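Local coordinates for protein ribonuclease VapC (PDB 6NKL) that probably acts as the magnesium-dependent ribonuclease toxin of a bacterial toxin-antitoxin pair, with a PIN-domain fold, at residues Leu79-Gly82 against Lys83-Thr87; Asn98-Trp101 against Ile102-Ala106; Ile9-Tyr12 against Leu13-Arg17; Glu43-Lys46 against Gly47-Ser51; Lys119-Gln122 against Arg123-Asp126. All coordinates share one frame; numbering follows the deposited sequence.

Contact 1: residues Leu79-Gly82 against Lys83-Thr87; sequences LHYG and KWANT
H80, K83 and W84 form a local cluster round a water along one side of helix 75-89 of the PIN domain, while Y81 and A85 pack one turn apart on another side. The backbone is regular alpha helix: the amides of K83, W84, A85 and N86 bond to the carbonyls four residues earlier, and A85 N to Y81 O is the shortest of these bonds at 2.8 Å. W84 sends its indole outward from the helix, its CD1/NE1 edge turned back toward the preceding turn, with CD1 3.4 Å from H80 O. Chi1 of -77° and chi2 of 108° together turn NE1 toward the H80 imidazole. A water lies between them, in the plane of the H80 ring at its edge, and accepts from W84 NE1 at 3.0 Å. The same water is placed 2.5 Å from H80 ND1 and 2.4 Å from K83 NZ, both so short that its exact position is doubtful. K83 reaches it by bending at chi3 (-50°), and its CD passes over one face of the indole. On another side of the helix, Y81 CE2 touches A85 CB at 3.9 Å; the tyrosine ring stacks on W101, and Y81 OH is hydrogen-bonded to N97 and to N98 of the second subunit. If real as placed, the water would link three nitrogens, though only the W84 NE1 bond has an ordinary length; the lysine, with NZ 4.3 Å from H80 ND1, would tend to disfavour a positive imidazole.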
# COMPACT_ATOMS: atom_id res chain seq x y z
N LEU B 79 6.87 8.13 3.48
CA LEU B 79 8.24 8.61 3.41
C LEU B 79 9.20 7.47 3.11
O LEU B 79 10.06 7.58 2.23
CB LEU B 79 8.62 9.32 4.72
CG LEU B 79 7.61 10.42 5.12
CD1 LEU B 79 7.91 11.04 6.46
CD2 LEU B 79 7.54 11.52 4.03
N HIS B 80 9.05 6.34 3.83
CA HIS B 80 9.94 5.21 3.58
C HIS B 80 9.72 4.60 2.22
O HIS B 80 10.67 4.17 1.56
CB HIS B 80 9.77 4.14 4.65
CG HIS B 80 10.28 4.53 6.00
ND1 HIS B 80 11.62 4.48 6.31
CD2 HIS B 80 9.64 4.97 7.11
CE1 HIS B 80 11.78 4.88 7.56
NE2 HIS B 80 10.60 5.19 8.06
N TYR B 81 8.46 4.48 1.80
CA TYR B 81 8.20 3.90 0.49
C TYR B 81 8.80 4.76 -0.61
O TYR B 81 9.40 4.24 -1.55
CB TYR B 81 6.70 3.72 0.28
CG TYR B 81 6.34 3.05 -1.02
CD1 TYR B 81 6.08 1.70 -1.07
CD2 TYR B 81 6.25 3.76 -2.20
CE1 TYR B 81 5.74 1.08 -2.26
CE2 TYR B 81 5.89 3.15 -3.39
CZ TYR B 81 5.65 1.82 -3.41
OH TYR B 81 5.29 1.21 -4.60
N GLY B 82 8.66 6.10 -0.52
CA GLY B 82 9.24 6.96 -1.53
C GLY B 82 10.75 6.81 -1.65
O GLY B 82 11.29 6.80 -2.76
N LYS B 83 11.44 6.73 -0.52
CA LYS B 83 12.89 6.58 -0.56
C LYS B 83 13.28 5.27 -1.22
O LYS B 83 14.11 5.24 -2.13
CB LYS B 83 13.48 6.64 0.85
CG LYS B 83 15.00 6.62 0.88
CD LYS B 83 15.55 6.05 2.21
CE LYS B 83 14.88 6.73 3.40
NZ LYS B 83 15.26 6.12 4.73
N TRP B 84 12.67 4.17 -0.78
CA TRP B 84 13.14 2.86 -1.19
C TRP B 84 12.62 2.49 -2.57
O TRP B 84 13.33 1.84 -3.34
CB TRP B 84 12.77 1.81 -0.13
CG TRP B 84 13.70 1.93 1.03
CD1 TRP B 84 13.44 2.42 2.27
CD2 TRP B 84 15.08 1.60 1.01
NE1 TRP B 84 14.57 2.40 3.04
CE2 TRP B 84 15.61 1.91 2.29
CE3 TRP B 84 15.94 1.08 0.04
CZ2 TRP B 84 16.95 1.71 2.62
CZ3 TRP B 84 17.28 0.88 0.37
CH2 TRP B 84 17.77 1.20 1.64
N ALA B 85 11.41 2.92 -2.92
CA ALA B 85 10.97 2.77 -4.31
C ALA B 85 11.94 3.45 -5.27
O ALA B 85 12.21 2.94 -6.36
CB ALA B 85 9.58 3.37 -4.49
N ASN B 86 12.45 4.61 -4.90
CA ASN B 86 13.40 5.30 -5.78
C ASN B 86 14.70 4.52 -5.89
O ASN B 86 15.16 4.18 -6.99
CB ASN B 86 13.65 6.70 -5.26
CG ASN B 86 14.68 7.44 -6.06
OD1 ASN B 86 15.74 7.84 -5.55
ND2 ASN B 86 14.39 7.64 -7.33
N THR B 87 15.30 4.18 -4.74
CA THR B 87 16.52 3.38 -4.74
C THR B 87 16.33 2.07 -5.50
O THR B 87 17.16 1.70 -6.33
CB THR B 87 16.97 3.11 -3.30
OG1 THR B 87 17.35 4.34 -2.66
CG2 THR B 87 18.15 2.18 -3.27
O HOH W 1 13.97 4.17 5.40

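Contact 2: residues Asn98-Trp101 against Ile102-Ala106; sequences NDLW and IACHA
Helix 97-109 carries D99, a predicted magnesium ligand of the PIN-domain active site, and within it N98 and I102 touch one turn apart. I102 lays its longer branch back over the first turn: CG1 is 3.1 Å from N98 O and CD1 3.4 Å from the same oxygen. That carbonyl also receives the amide of I102 at 3.0 Å, so one polar atom is both hydrogen-bonded and covered by aliphatic carbon. The turn of CG1 away from the carbonyl carbon (chi1 -70°) puts the branch there. D99 O in turn takes the amide of A103 at 2.9 Å, while the carboxylate leads off the helix and out of this contact, its OD1 paired with a basic side chain on the chain of another protein. In the parallel-sheet architecture of the PIN domain this helix leads into strand 112-115, against whose L113 I102 packs. One step further, L100 swings CG away from its own backbone nitrogen (chi1 -178°), and its CD1 meets C104 SG at 4.1 Å. The sulfur also approaches L100 O to 3.3 Å. W101 sends its indole away from the following turn, giving its NE1 to N98 of the second subunit and meeting F38 of that subunit edge-to-face, while W101 O receives the amide of H105 at 2.8 Å. H105 ND1 bonds to S37 OG.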
# COMPACT_ATOMS: atom_id res chain seq x y z
N ASN B 98 3.84 -5.42 -3.01
CA ASN B 98 3.23 -5.62 -1.70
C ASN B 98 4.27 -5.95 -0.64
O ASN B 98 4.15 -5.53 0.51
CB ASN B 98 2.16 -6.70 -1.77
CG ASN B 98 0.84 -6.17 -2.32
OD1 ASN B 98 0.59 -4.96 -2.31
ND2 ASN B 98 -0.02 -7.06 -2.79
N ASP B 99 5.32 -6.70 -1.01
CA ASP B 99 6.42 -6.92 -0.08
C ASP B 99 7.08 -5.61 0.30
O ASP B 99 7.47 -5.40 1.45
CB ASP B 99 7.46 -7.86 -0.68
CG ASP B 99 7.05 -9.36 -0.56
OD1 ASP B 99 6.13 -9.69 0.25
OD2 ASP B 99 7.69 -10.20 -1.27
N LEU B 100 7.19 -4.69 -0.66
CA LEU B 100 7.81 -3.40 -0.37
C LEU B 100 6.96 -2.59 0.58
O LEU B 100 7.49 -1.98 1.52
CB LEU B 100 8.03 -2.61 -1.65
CG LEU B 100 8.71 -1.26 -1.49
CD1 LEU B 100 10.09 -1.45 -0.87
CD2 LEU B 100 8.83 -0.61 -2.85
N TRP B 101 5.65 -2.53 0.34
CA TRP B 101 4.79 -1.82 1.27
C TRP B 101 4.93 -2.40 2.67
O TRP B 101 5.02 -1.67 3.64
CB TRP B 101 3.33 -1.86 0.80
CG TRP B 101 3.01 -0.83 -0.22
CD1 TRP B 101 2.74 -1.03 -1.55
CD2 TRP B 101 2.91 0.58 -0.00
NE1 TRP B 101 2.47 0.17 -2.17
CE2 TRP B 101 2.58 1.17 -1.24
CE3 TRP B 101 3.09 1.40 1.12
CZ2 TRP B 101 2.42 2.54 -1.37
CZ3 TRP B 101 2.93 2.74 0.98
CH2 TRP B 101 2.60 3.31 -0.26
N ILE B 102 5.03 -3.73 2.77
CA ILE B 102 5.12 -4.39 4.07
C ILE B 102 6.42 -4.00 4.76
O ILE B 102 6.42 -3.58 5.93
CB ILE B 102 4.98 -5.91 3.88
CG1 ILE B 102 3.56 -6.27 3.47
CG2 ILE B 102 5.29 -6.70 5.17
CD1 ILE B 102 3.43 -7.71 3.01
N ALA B 103 7.53 -4.05 4.02
CA ALA B 103 8.82 -3.64 4.57
C ALA B 103 8.76 -2.20 5.07
O ALA B 103 9.23 -1.89 6.18
CB ALA B 103 9.92 -3.81 3.52
N CYS B 104 8.20 -1.30 4.27
CA CYS B 104 8.13 0.09 4.67
C CYS B 104 7.21 0.27 5.87
O CYS B 104 7.44 1.15 6.70
CB CYS B 104 7.66 0.96 3.50
SG CYS B 104 8.88 0.98 2.18
N HIS B 105 6.14 -0.54 5.96
CA HIS B 105 5.32 -0.51 7.17
C HIS B 105 6.16 -0.83 8.40
O HIS B 105 6.14 -0.10 9.39
CB HIS B 105 4.19 -1.49 7.05
CG HIS B 105 3.01 -1.13 7.89
ND1 HIS B 105 1.75 -1.65 7.66
CD2 HIS B 105 2.89 -0.31 8.96
CE1 HIS B 105 0.90 -1.14 8.54
NE2 HIS B 105 1.57 -0.34 9.35
N ALA B 106 6.92 -1.93 8.34
CA ALA B 106 7.81 -2.24 9.45
C ALA B 106 8.79 -1.09 9.73
O ALA B 106 8.99 -0.71 10.88
CB ALA B 106 8.58 -3.53 9.16

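Contact 3: residues Ile9-Tyr12 against Leu13-Arg17; sequences IIIY and LMKNR
Y12 and N16 meet at nearly a right angle, with the amide carried over one face of the phenol ring. ND2 lies 3.0 Å above the ring plane, displaced toward the rim, and the ring and amide planes are 55° apart. CB of N16 also stands over that face, 4.3 Å from the Y12 ring centroid, in a CH-pi contact. The ring takes this place because Y12 directs CG away from the backbone nitrogen (chi1 -176°), alongside the next turn. One residue back, I11 and K15 lie side by side and point the same way; I11 CG2 and K15 CE are tight at 3.4 Å. I10 and M14 instead cross at a slant, the extended methionine bringing CE to 3.5 Å from I10 CG2, while L13 rests its CG 3.2 Å from I9 O. Along the backbone, L13, M14 and K15 bond four residues back, and M14 and K15 add weak bonds to I11 O and Y12 O. Such tightening is common at the carboxyl end of a helix, here helix 7-15, which follows strand 2-5 and the predicted magnesium ligand D6 in the PIN fold.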
# COMPACT_ATOMS: atom_id res chain seq x y z
N ILE B 9 5.52 -15.73 5.77
CA ILE B 9 5.63 -16.54 6.98
C ILE B 9 4.26 -17.04 7.41
O ILE B 9 4.14 -18.14 7.96
CB ILE B 9 6.32 -15.75 8.11
CG1 ILE B 9 6.72 -16.68 9.25
CG2 ILE B 9 5.40 -14.76 8.74
CD1 ILE B 9 7.75 -17.63 8.87
N ILE B 10 3.20 -16.26 7.16
CA ILE B 10 1.86 -16.73 7.48
C ILE B 10 1.46 -17.91 6.60
O ILE B 10 0.84 -18.87 7.06
CB ILE B 10 0.87 -15.57 7.35
CG1 ILE B 10 1.21 -14.54 8.43
CG2 ILE B 10 -0.56 -16.08 7.42
CD1 ILE B 10 0.27 -13.41 8.51
N ILE B 11 1.72 -17.81 5.30
CA ILE B 11 1.49 -18.93 4.39
C ILE B 11 2.28 -20.15 4.85
O ILE B 11 1.74 -21.26 4.95
CB ILE B 11 1.91 -18.52 2.96
CG1 ILE B 11 0.93 -17.53 2.37
CG2 ILE B 11 2.04 -19.74 2.07
CD1 ILE B 11 1.56 -16.72 1.28
N TYR B 12 3.56 -19.96 5.13
CA TYR B 12 4.38 -21.06 5.64
C TYR B 12 3.73 -21.71 6.84
O TYR B 12 3.70 -22.94 6.95
CB TYR B 12 5.76 -20.54 6.02
CG TYR B 12 6.71 -21.62 6.46
CD1 TYR B 12 7.43 -22.36 5.52
CD2 TYR B 12 6.90 -21.90 7.79
CE1 TYR B 12 8.30 -23.32 5.91
CE2 TYR B 12 7.78 -22.87 8.18
CZ TYR B 12 8.48 -23.58 7.24
OH TYR B 12 9.37 -24.55 7.64
N LEU B 13 3.20 -20.91 7.75
CA LEU B 13 2.65 -21.46 8.98
C LEU B 13 1.33 -22.17 8.76
O LEU B 13 0.94 -23.01 9.57
CB LEU B 13 2.50 -20.35 10.02
CG LEU B 13 3.83 -19.97 10.62
CD1 LEU B 13 3.66 -18.74 11.43
CD2 LEU B 13 4.34 -21.12 11.46
N MET B 14 0.63 -21.86 7.67
CA MET B 14 -0.57 -22.61 7.35
C MET B 14 -0.23 -24.00 6.84
O MET B 14 -1.05 -24.91 6.96
CB MET B 14 -1.39 -21.89 6.28
CG MET B 14 -1.93 -20.56 6.72
SD MET B 14 -2.68 -19.63 5.38
CE MET B 14 -3.17 -18.18 6.35
N LYS B 15 0.95 -24.15 6.23
CA LYS B 15 1.40 -25.41 5.63
C LYS B 15 2.34 -26.22 6.53
O LYS B 15 2.65 -27.36 6.17
CB LYS B 15 2.16 -25.17 4.31
CG LYS B 15 1.57 -24.22 3.28
CD LYS B 15 2.34 -24.32 1.94
CE LYS B 15 2.29 -23.02 1.12
NZ LYS B 15 2.15 -23.16 -0.38
N ASN B 16 2.84 -25.66 7.63
CA ASN B 16 3.84 -26.33 8.46
C ASN B 16 3.68 -25.95 9.93
O ASN B 16 3.20 -24.86 10.27
CB ASN B 16 5.26 -25.99 8.01
CG ASN B 16 5.45 -26.12 6.53
OD1 ASN B 16 5.29 -27.20 5.97
ND2 ASN B 16 5.78 -25.03 5.87
N ARG B 17 4.13 -26.85 10.80
CA ARG B 17 4.04 -26.68 12.26
C ARG B 17 5.42 -26.83 12.88
O ARG B 17 5.67 -27.75 13.67
CB ARG B 17 3.06 -27.72 12.83
CG ARG B 17 1.94 -27.15 13.68
CD ARG B 17 0.55 -27.59 13.20
NE ARG B 17 -0.11 -28.45 14.18
CZ ARG B 17 -1.42 -28.67 14.25
NH1 ARG B 17 -2.26 -28.09 13.41
NH2 ARG B 17 -1.88 -29.48 15.19

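Contact 4: residues Glu43-Lys46 against Gly47-Ser51; sequences ELIK and GAFGS
I45 and F49 are brought together by their first torsions: I45 turns CG1 away from its carbonyl carbon (chi1 -57°), leaving CG2 toward the next turn, and F49 does likewise with its ring (chi1 -81°). The two side chains then lie side by side and point the same way. CG2 of I45 meets the F49 ring at its edge, in the ring plane, 3.6 Å from CE2. The edge of the ring also lies against I45 O, with F49 CD2 3.2 Å from that oxygen, which still accepts the amide of F49 at 3.2 Å. I45 packs on L79 of the second subunit as well. Helical bonds continue on either side, from G47 to E43 O, from A48 to L44 O and from G50 to K46 O, where helix 38-49 runs out. Beyond it S51 folds back on A48: its N donates to A48 O at 3.1 Å and its OG donates to the same carbonyl at 2.6 Å. F49 meets Y54, and A48 packs on helix 54-67. At the other end of the helix segment E43 OE1 is hydrogen-bonded to T7 OG1 and forms a salt bridge with a basic side chain of another protein, near the predicted magnesium ligands D6 and D99. A48 O, gripped twice by S51, closes the last turn in a way that satisfies a helix-end carbonyl from within the chain.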
# COMPACT_ATOMS: atom_id res chain seq x y z
N GLU B 43 -4.30 -9.44 1.51
CA GLU B 43 -4.01 -10.68 0.79
C GLU B 43 -4.77 -11.85 1.41
O GLU B 43 -5.30 -12.71 0.69
CB GLU B 43 -2.50 -10.97 0.77
CG GLU B 43 -1.68 -9.92 -0.03
CD GLU B 43 -0.21 -10.30 -0.17
OE1 GLU B 43 0.62 -9.78 0.61
OE2 GLU B 43 0.09 -11.14 -1.04
N LEU B 44 -4.88 -11.87 2.73
CA LEU B 44 -5.73 -12.87 3.37
C LEU B 44 -7.16 -12.79 2.86
O LEU B 44 -7.76 -13.81 2.50
CB LEU B 44 -5.68 -12.73 4.88
CG LEU B 44 -4.32 -13.08 5.52
CD1 LEU B 44 -4.41 -12.93 7.02
CD2 LEU B 44 -3.90 -14.47 5.14
N ILE B 45 -7.76 -11.59 2.87
CA ILE B 45 -9.11 -11.44 2.33
C ILE B 45 -9.21 -11.99 0.90
O ILE B 45 -10.24 -12.54 0.50
CB ILE B 45 -9.55 -9.97 2.36
CG1 ILE B 45 -9.50 -9.34 3.76
CG2 ILE B 45 -10.96 -9.85 1.80
CD1 ILE B 45 -10.44 -9.92 4.70
N LYS B 46 -8.18 -11.76 0.09
CA LYS B 46 -8.18 -12.23 -1.29
C LYS B 46 -8.21 -13.75 -1.36
O LYS B 46 -8.89 -14.33 -2.21
CB LYS B 46 -6.95 -11.70 -2.01
CG LYS B 46 -6.59 -12.31 -3.36
CD LYS B 46 -5.11 -12.12 -3.53
CE LYS B 46 -4.62 -12.24 -4.93
NZ LYS B 46 -3.16 -11.92 -4.99
N GLY B 47 -7.45 -14.41 -0.49
CA GLY B 47 -7.50 -15.86 -0.42
C GLY B 47 -8.88 -16.37 -0.06
O GLY B 47 -9.33 -17.38 -0.58
N ALA B 48 -9.57 -15.66 0.84
CA ALA B 48 -10.92 -16.07 1.22
C ALA B 48 -11.85 -16.05 0.01
O ALA B 48 -12.60 -17.00 -0.22
CB ALA B 48 -11.45 -15.16 2.33
N PHE B 49 -11.83 -14.95 -0.77
CA PHE B 49 -12.66 -14.87 -1.98
C PHE B 49 -12.27 -15.90 -3.01
O PHE B 49 -13.12 -16.31 -3.81
CB PHE B 49 -12.56 -13.49 -2.64
CG PHE B 49 -13.41 -12.47 -2.00
CD1 PHE B 49 -14.72 -12.33 -2.37
CD2 PHE B 49 -12.89 -11.65 -1.03
CE1 PHE B 49 -15.51 -11.39 -1.76
CE2 PHE B 49 -13.68 -10.70 -0.42
CZ PHE B 49 -14.99 -10.57 -0.80
N GLY B 50 -11.00 -16.27 -3.07
CA GLY B 50 -10.59 -17.32 -3.97
C GLY B 50 -10.69 -18.73 -3.41
O GLY B 50 -10.20 -19.67 -4.04
N SER B 51 -11.29 -18.91 -2.23
CA SER B 51 -11.35 -20.20 -1.56
C SER B 51 -12.72 -20.87 -1.72
O SER B 51 -13.73 -20.22 -1.98
CB SER B 51 -11.03 -20.03 -0.07
OG SER B 51 -12.13 -19.46 0.60

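Contact 5: residues Lys119-Gln122 against Arg123-Asp126; sequences KEFQ and RITD
F121 and I124 lie side by side, pointing the same way, at the end of a 3-10 segment in the connection between strands 112-115 and 128-131 of the PIN-domain sheet. Their nearest side-chain atoms, CD1 of the phenylalanine ring and CD1 of the isoleucine, are 4.1 Å apart. The pair is spaced three residues apart, as is the backbone bond between them, I124 N to F121 O at 3.0 Å, with the donor well above the carbonyl plane. A second turn bond precedes it: R123 N gives its hydrogen to E120 O at 2.9 Å, nearly straight at 168°. R123 then runs its extended chain past that same oxygen, CG coming within 3.3 Å of it and CB and CD not much farther off. Its chi1 of -54°, with CG directed away from the carbonyl carbon, sets the chain along the turn. Round this first shell, F121 is buried against D99 and A103 of helix 97-109 and against L113 and T115 of strand 112-115, which places it beside the predicted magnesium ligands D6 and D99. I124 packs on A103 and on W84 of helix 75-89, so F121 faces the strand and helix 97-109, while I124 touches both helices. At the surface, Q122 O lies 4.0 Å from T125 CG2. The far end of the arginine is held too, by a hydrogen bond from R123 NH1 to Q91 OE1.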
# COMPACT_ATOMS: atom_id res chain seq x y z
N LYS B 119 14.96 -13.21 0.68
CA LYS B 119 16.29 -12.64 0.86
C LYS B 119 16.40 -11.24 0.25
O LYS B 119 17.27 -10.46 0.67
CB LYS B 119 17.33 -13.59 0.25
CG LYS B 119 18.04 -14.50 1.26
N GLU B 120 15.53 -10.91 -0.71
CA GLU B 120 15.49 -9.58 -1.29
C GLU B 120 15.52 -8.48 -0.25
O GLU B 120 16.04 -7.39 -0.51
CB GLU B 120 14.21 -9.37 -2.10
CG GLU B 120 13.93 -10.31 -3.18
CD GLU B 120 13.14 -11.44 -2.66
OE1 GLU B 120 13.77 -12.27 -1.98
OE2 GLU B 120 11.91 -11.48 -2.91
N PHE B 121 14.86 -8.71 0.90
CA PHE B 121 14.74 -7.65 1.90
C PHE B 121 16.09 -7.13 2.36
O PHE B 121 16.16 -6.03 2.93
CB PHE B 121 13.94 -8.14 3.12
CG PHE B 121 12.43 -8.16 2.91
CD1 PHE B 121 11.78 -7.15 2.20
CD2 PHE B 121 11.67 -9.17 3.46
CE1 PHE B 121 10.40 -7.17 2.03
CE2 PHE B 121 10.30 -9.19 3.31
CZ PHE B 121 9.66 -8.19 2.60
N GLN B 122 17.18 -7.87 2.12
CA GLN B 122 18.49 -7.34 2.50
C GLN B 122 18.85 -6.07 1.74
O GLN B 122 19.71 -5.32 2.21
CB GLN B 122 19.59 -8.39 2.28
CG GLN B 122 19.82 -8.75 0.84
CD GLN B 122 20.67 -10.00 0.64
OE1 GLN B 122 21.07 -10.66 1.61
NE2 GLN B 122 20.93 -10.34 -0.62
N ARG B 123 18.21 -5.80 0.59
CA ARG B 123 18.47 -4.57 -0.16
C ARG B 123 17.92 -3.33 0.55
O ARG B 123 18.34 -2.20 0.25
CB ARG B 123 17.87 -4.65 -1.56
CG ARG B 123 18.30 -5.89 -2.33
CD ARG B 123 17.49 -6.08 -3.58
NE ARG B 123 18.03 -7.13 -4.45
CZ ARG B 123 18.80 -6.90 -5.52
NH1 ARG B 123 19.11 -5.67 -5.87
NH2 ARG B 123 19.23 -7.91 -6.27
N ILE B 124 16.98 -3.52 1.47
CA ILE B 124 16.46 -2.42 2.27
C ILE B 124 17.32 -2.40 3.54
O ILE B 124 17.02 -3.05 4.56
CB ILE B 124 14.98 -2.58 2.56
CG1 ILE B 124 14.22 -2.81 1.25
CG2 ILE B 124 14.46 -1.36 3.22
CD1 ILE B 124 12.78 -3.20 1.49
N THR B 125 18.39 -1.63 3.48
CA THR B 125 19.49 -1.82 4.42
C THR B 125 19.16 -1.37 5.83
O THR B 125 19.85 -1.80 6.76
CB THR B 125 20.71 -1.08 3.91
OG1 THR B 125 20.38 0.30 3.75
CG2 THR B 125 21.12 -1.63 2.54
N ASP B 126 18.14 -0.53 6.03
CA ASP B 126 17.73 -0.15 7.38
C ASP B 126 16.54 -0.96 7.91
O ASP B 126 16.02 -0.66 8.99
CB ASP B 126 17.44 1.35 7.45
CG ASP B 126 16.24 1.78 6.65
OD1 ASP B 126 15.59 2.78 7.08
OD2 ASP B 126 15.95 1.15 5.61

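Overall arrangement
Along the chain the order is contact 3, contact 4, contact 1, contact 2 and contact 5, all within one PIN domain built round a parallel sheet. Contacts 1 and 2 occupy the successive helices 75-89 and 97-109, their centres 11 Å apart, and touch through Y81 and W101; contact 5 packs on both, through W84 and A103. Contacts 3 and 4, on helices 7-15 and 38-49, have centres 16 Å apart and meet where M14 approaches L44. Contacts 1 and 3 lie on opposite sides of the chain's centre, about 29 Å apart between centres. D99 of contact 2 and D6, the predicted magnesium ligands, lie where the two groups approach, and E43 of contact 4 touches contact 2 there.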